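Local coordinates for hypothetical protein (PDB 2F46) that is probably a phosphatase of a nonclassical, eukaryotic-like type with a cysteine-phosphatase type fold, hydrolysing phosphate esters, at residues L24-Q29 / R114-W119; T45-R50 / Q96-A101. All coordinates share one frame; numbering follows the deposited sequence.

Contact 1. Residues L24-Q29 / R114-W119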
loop_
_atom_site.group_PDB
_atom_site.type_symbol
_atom_site.label_atom_id
_atom_site.label_comp_id
_atom_site.label_asym_id
_atom_site.label_seq_id
_atom_site.Cartn_x
_atom_site.Cartn_y
_atom_site.Cartn_z
ATOM N N LEU A 24 0.163 5.761 -7.385
ATOM C CA LEU A 24 0.193 4.719 -6.354
ATOM C C LEU A 24 -0.077 3.307 -6.906
ATOM O O LEU A 24 -1.165 3.051 -7.444
ATOM C CB LEU A 24 -0.841 5.039 -5.306
ATOM C CG LEU A 24 -0.939 4.036 -4.139
ATOM C CD1 LEU A 24 0.380 3.974 -3.356
ATOM C CD2 LEU A 24 -2.086 4.352 -3.194
ATOM N N TYR A 25 0.900 2.439 -6.799
ATOM C CA TYR A 25 0.762 0.980 -7.016
ATOM C C TYR A 25 0.661 0.296 -5.659
ATOM O O TYR A 25 1.207 0.793 -4.647
ATOM C CB TYR A 25 1.987 0.433 -7.690
ATOM C CG TYR A 25 2.209 0.888 -9.115
ATOM C CD1 TYR A 25 2.765 2.112 -9.389
ATOM C CD2 TYR A 25 1.822 0.089 -10.180
ATOM C CE1 TYR A 25 2.961 2.539 -10.699
ATOM C CE2 TYR A 25 2.018 0.504 -11.499
ATOM C CZ TYR A 25 2.585 1.728 -11.736
ATOM O OH TYR A 25 2.808 2.169 -13.026
ATOM N N ILE A 26 -0.066 -0.818 -5.619
ATOM C CA ILE A 26 -0.081 -1.674 -4.423
ATOM C C ILE A 26 0.370 -3.095 -4.811
ATOM O O ILE A 26 0.436 -3.461 -5.990
ATOM C CB ILE A 26 -1.433 -1.705 -3.752
ATOM C CG1 ILE A 26 -2.518 -2.337 -4.647
ATOM C CG2 ILE A 26 -1.795 -0.325 -3.255
ATOM C CD1 ILE A 26 -3.819 -2.528 -3.990
ATOM N N SER A 27 0.742 -3.871 -3.824
ATOM C CA SER A 27 1.201 -5.239 -4.053
ATOM C C SER A 27 1.079 -6.063 -2.788
ATOM O O SER A 27 1.109 -5.510 -1.660
ATOM C CB SER A 27 2.661 -5.208 -4.463
ATOM O OG SER A 27 3.281 -6.474 -4.553
ATOM N N PRO A 28 1.013 -7.399 -2.927
ATOM C CA PRO A 28 1.289 -8.303 -1.860
ATOM C C PRO A 28 2.757 -8.292 -1.484
ATOM O O PRO A 28 3.588 -7.541 -2.061
ATOM C CB PRO A 28 0.895 -9.675 -2.428
ATOM C CG PRO A 28 0.866 -9.506 -3.838
ATOM C CD PRO A 28 0.685 -8.098 -4.176
ATOM N N GLN A 29 3.146 -9.114 -0.526
ATOM C CA GLN A 29 4.501 -9.070 0.020
ATOM C C GLN A 29 5.592 -9.104 -1.035
ATOM O O GLN A 29 5.610 -10.010 -1.884
ATOM C CB GLN A 29 4.708 -10.239 0.969
ATOM C CG GLN A 29 6.066 -10.383 1.535
ATOM C CD GLN A 29 6.444 -9.258 2.458
ATOM O OE1 GLN A 29 5.657 -8.903 3.365
ATOM N NE2 GLN A 29 7.641 -8.684 2.271
ATOM N N ARG A 114 -4.134 -3.825 3.442
ATOM C CA ARG A 114 -3.953 -2.668 4.344
ATOM C C ARG A 114 -3.689 -1.385 3.591
ATOM O O ARG A 114 -4.250 -0.327 3.972
ATOM C CB ARG A 114 -2.854 -2.942 5.356
ATOM C CG ARG A 114 -3.280 -3.937 6.417
ATOM C CD ARG A 114 -2.071 -4.490 7.210
ATOM N NE ARG A 114 -1.619 -5.744 6.627
ATOM C CZ ARG A 114 -0.864 -6.617 7.280
ATOM N NH1 ARG A 114 -0.423 -6.358 8.491
ATOM N NH2 ARG A 114 -0.581 -7.778 6.707
ATOM N N CYS A 115 -2.883 -1.453 2.528
ATOM C CA CYS A 115 -2.608 -0.299 1.672
ATOM C C CYS A 115 -3.924 0.241 1.093
ATOM O O CYS A 115 -4.243 1.441 1.142
ATOM C CB CYS A 115 -1.618 -0.669 0.568
ATOM S SG CYS A 115 -0.201 -1.704 1.138
ATOM N N SER A 116 -4.716 -0.706 0.583
ATOM C CA SER A 116 -5.959 -0.348 -0.069
ATOM C C SER A 116 -6.938 0.265 0.926
ATOM O O SER A 116 -7.711 1.171 0.597
ATOM C CB SER A 116 -6.546 -1.560 -0.784
ATOM O OG SER A 116 -5.660 -2.078 -1.755
ATOM N N LEU A 117 -6.921 -0.209 2.163
ATOM C CA LEU A 117 -7.763 0.395 3.198
ATOM C C LEU A 117 -7.285 1.785 3.609
ATOM O O LEU A 117 -8.103 2.704 3.824
ATOM C CB LEU A 117 -7.813 -0.482 4.420
ATOM C CG LEU A 117 -8.677 -1.712 4.330
ATOM C CD1 LEU A 117 -8.466 -2.585 5.517
ATOM C CD2 LEU A 117 -10.134 -1.351 4.265
ATOM N N LEU A 118 -5.992 1.978 3.772
ATOM C CA LEU A 118 -5.492 3.297 4.121
ATOM C C LEU A 118 -5.890 4.312 3.041
ATOM O O LEU A 118 -6.330 5.435 3.361
ATOM C CB LEU A 118 -3.976 3.257 4.328
ATOM C CG LEU A 118 -3.555 2.478 5.582
ATOM C CD1 LEU A 118 -2.076 2.175 5.505
ATOM C CD2 LEU A 118 -3.873 3.247 6.870
ATOM N N TRP A 119 -5.731 3.924 1.776
ATOM C CA TRP A 119 -6.160 4.722 0.616
ATOM C C TRP A 119 -7.656 4.924 0.681
ATOM O O TRP A 119 -8.170 6.056 0.627
ATOM C CB TRP A 119 -5.766 4.017 -0.677
ATOM C CG TRP A 119 -6.235 4.642 -1.906
ATOM C CD1 TRP A 119 -5.602 5.616 -2.613
ATOM C CD2 TRP A 119 -7.405 4.307 -2.625
ATOM N NE1 TRP A 119 -6.366 5.957 -3.714
ATOM C CE2 TRP A 119 -7.475 5.159 -3.743
ATOM C CE3 TRP A 119 -8.433 3.379 -2.408
ATOM C CZ2 TRP A 119 -8.503 5.095 -4.662
ATOM C CZ3 TRP A 119 -9.455 3.305 -3.339
ATOM C CH2 TRP A 119 -9.499 4.182 -4.425
#
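L24 and I26 point from strand 24-27 toward C115 and W119 of helix 113-125, a worked example of strand-on-helix packing in a phosphatase-like alpha/beta fold. The short axes run 8.8 Å apart at 144°, so chain directions are roughly opposed, as expected of a helix returning over the mixed sheet after strand 105-108, which runs parallel to 24-27.

The apolar contacts are two. L24 sets CG anti to its N (chi1 -180°), which carries CD2 over to W119 CD1 at 3.8 Å; the methyl meets the indole obliquely. I26 works through a different branch: CG2 rests 3.8 Å from C115 CB, while CG1 sits between N and the carbonyl carbon (chi1 64°) and sends CD1 toward S116. The very short approach of that methyl to the serine hydroxyl is doubtful, since S116 has a second conformer. L20 of the neighbouring strand also touches I26, S116 and W119.

No hydrogen bond crosses the contact; the polar ends are served locally. S116 OG bonds to G112 O in the loop that leads into the helix, and S27 OG reaches forward to P28 O at 2.7 Å. The indole is held by its surroundings: R123 makes a cation-pi contact with it, S116 O lies in its plane at the edge, and W119 NE1 hydrogen-bonds to D21 OD2.

Contact 2. Residues T45-R50 / Q96-A101. Unlike the reference sequence in segment 45-50: I46 (reference Val).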
loop_
_atom_site.group_PDB
_atom_site.type_symbol
_atom_site.label_atom_id
_atom_site.label_comp_id
_atom_site.label_asym_id
_atom_site.label_seq_id
_atom_site.Cartn_x
_atom_site.Cartn_y
_atom_site.Cartn_z
ATOM N N THR A 45 9.359 5.439 -4.546
ATOM C CA THR A 45 9.080 5.381 -3.105
ATOM C C THR A 45 8.359 4.088 -2.769
ATOM O O THR A 45 7.437 3.681 -3.472
ATOM C CB THR A 45 8.176 6.534 -2.672
ATOM O OG1 THR A 45 8.754 7.763 -3.127
ATOM C CG2 THR A 45 7.962 6.569 -1.161
ATOM N N ILE A 46 8.818 3.429 -1.699
ATOM C CA ILE A 46 8.242 2.198 -1.163
ATOM C C ILE A 46 7.679 2.502 0.209
ATOM O O ILE A 46 8.393 3.042 1.064
ATOM C CB ILE A 46 9.308 1.083 -1.010
ATOM C CG1 ILE A 46 9.681 0.521 -2.388
ATOM C CG2 ILE A 46 8.869 -0.031 -0.038
ATOM C CD1 ILE A 46 8.687 -0.447 -2.974
ATOM N N ILE A 47 6.421 2.128 0.418
ATOM C CA ILE A 47 5.765 2.154 1.724
ATOM C C ILE A 47 5.398 0.706 2.099
ATOM O O ILE A 47 4.718 -0.006 1.335
ATOM C CB ILE A 47 4.477 2.983 1.768
ATOM C CG1 ILE A 47 4.784 4.439 1.391
ATOM C CG2 ILE A 47 3.886 2.963 3.168
ATOM C CD1 ILE A 47 3.576 5.339 1.173
ATOM N N CYS A 48 5.871 0.234 3.244
ATOM C CA CYS A 48 5.520 -1.042 3.783
ATOM C C CYS A 48 4.563 -0.889 4.903
ATOM O O CYS A 48 4.887 -0.222 5.910
ATOM C CB CYS A 48 6.738 -1.763 4.302
ATOM S SG CYS A 48 6.433 -3.285 5.166
ATOM N N ASN A 49 3.390 -1.489 4.729
ATOM C CA ASN A 49 2.329 -1.388 5.744
ATOM C C ASN A 49 2.151 -2.612 6.626
ATOM O O ASN A 49 1.122 -2.794 7.250
ATOM C CB ASN A 49 0.973 -0.969 5.116
ATOM C CG ASN A 49 0.982 0.429 4.537
ATOM O OD1 ASN A 49 0.672 0.634 3.348
ATOM N ND2 ASN A 49 1.269 1.442 5.380
ATOM N N ARG A 50 3.189 -3.462 6.614
ATOM C CA ARG A 50 3.194 -4.756 7.285
ATOM C C ARG A 50 4.195 -4.735 8.418
ATOM O O ARG A 50 5.369 -4.466 8.176
ATOM C CB ARG A 50 3.580 -5.888 6.308
ATOM C CG ARG A 50 3.245 -7.244 6.840
ATOM C CD ARG A 50 3.621 -8.307 5.847
ATOM N NE ARG A 50 3.091 -9.554 6.309
ATOM C CZ ARG A 50 3.267 -10.719 5.716
ATOM N NH1 ARG A 50 4.014 -10.829 4.633
ATOM N NH2 ARG A 50 2.680 -11.782 6.228
ATOM N N GLN A 96 -0.117 11.649 3.869
ATOM C CA GLN A 96 1.024 12.557 3.933
ATOM C C GLN A 96 2.267 11.960 3.314
ATOM O O GLN A 96 2.991 12.659 2.576
ATOM C CB GLN A 96 1.332 12.960 5.374
ATOM C CG GLN A 96 0.281 13.872 5.988
ATOM C CD GLN A 96 0.693 14.449 7.364
ATOM O OE1 GLN A 96 1.874 14.777 7.581
ATOM N NE2 GLN A 96 -0.283 14.611 8.273
ATOM N N LEU A 97 2.542 10.685 3.592
ATOM C CA LEU A 97 3.715 10.047 3.004
ATOM C C LEU A 97 3.623 10.082 1.499
ATOM O O LEU A 97 4.601 10.449 0.837
ATOM C CB LEU A 97 3.853 8.603 3.478
ATOM C CG LEU A 97 4.267 8.398 4.920
ATOM C CD1 LEU A 97 4.127 6.909 5.284
ATOM C CD2 LEU A 97 5.669 8.915 5.184
ATOM N N ILE A 98 2.453 9.783 0.948
ATOM C CA ILE A 98 2.269 9.887 -0.497
ATOM C C ILE A 98 2.394 11.349 -0.955
ATOM O O ILE A 98 3.026 11.629 -1.976
ATOM C CB ILE A 98 0.935 9.259 -0.930
ATOM C CG1 ILE A 98 0.996 7.727 -0.715
ATOM C CG2 ILE A 98 0.585 9.649 -2.404
ATOM C CD1 ILE A 98 -0.330 7.045 -0.807
ATOM N N GLY A 99 1.814 12.285 -0.219
ATOM C CA GLY A 99 1.844 13.674 -0.669
ATOM C C GLY A 99 3.234 14.239 -0.816
ATOM O O GLY A 99 3.470 15.078 -1.697
ATOM N N GLN A 100 4.148 13.760 0.010
ATOM C CA GLN A 100 5.498 14.296 0.074
ATOM C C GLN A 100 6.494 13.397 -0.642
ATOM O O GLN A 100 7.700 13.652 -0.615
ATOM C CB GLN A 100 5.910 14.463 1.531
ATOM C CG GLN A 100 5.012 15.372 2.344
ATOM N N ALA A 101 6.005 12.327 -1.257
ATOM C CA ALA A 101 6.870 11.330 -1.896
ATOM C C ALA A 101 7.272 11.693 -3.322
ATOM O O ALA A 101 6.556 12.427 -4.014
ATOM C CB ALA A 101 6.122 9.995 -1.951
#
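T45, at the start of strand 45-48, meets A101, which follows helix 88-99 in the chain. Followed outward, the threonine turns one atom after another onto a single methyl. Its CB stands 4.1 Å from A101 CB. Of the two branches, CG2 reaches the same methyl at 4.0 Å and OG1 comes nearest, at 3.6 Å. With OG1 anti to the carbonyl carbon (chi1 -53°), both branches can flank A101 CB, and the hydroxyl remains able to hydrogen-bond to E102 O. T45 thus presents CB, its methyl and the side of its hydroxyl oxygen to the alanine, while that oxygen is tied to the residue after it; A101 N bonds back to I98 O at 3.1 Å.

Two residues on, the contact becomes wholly apolar. I47 extends its longer branch toward the helix, CD1 standing at the end of an extended chain (chi2 171°). This one methyl reaches two successive helix residues, touching L97 CB and I98 CG1, each at 4.0 Å. The isoleucine crosses the I98 side chain at about a right angle and lies at a slant to L97. L97 also leans on H77 of strand 75-78, so the helix spans more than one strand.

Past the strand, R50 N donates to C48 SG at 3.6 Å, a fairly straight bond (160°) across the turn into the following loop. R50 then stretches out to form salt bridges with E54 and E55. Strand 45-48 lies between 75-78 and 105-108 in the sheet, and helix 88-99 joins those two parallel strands in sequence; its packing over the strand between them is that of a beta-alpha-beta crossover.

In the fold
Contact 2 is nested inside the loop closed by contact 1, and both bring helices onto the same sheet; their centres lie 10 Å apart. L24 of strand 24-27 touches I98 of helix 88-99, so the strand of contact 1 also reaches the helix of contact 2. N49 joins them more closely: its ND2 packs 3.4 Å from L118 CD1. A probable hydrogen bond, Q29 OE1 to R50 NH1 at 2.8 Å, links the two loops that follow the strands. E54 forms salt bridges with both R50 and R114. The latter touches C109, four residues intervening between them, a spacing consistent with a nonclassical cysteine-phosphatase signature loop beside both contacts.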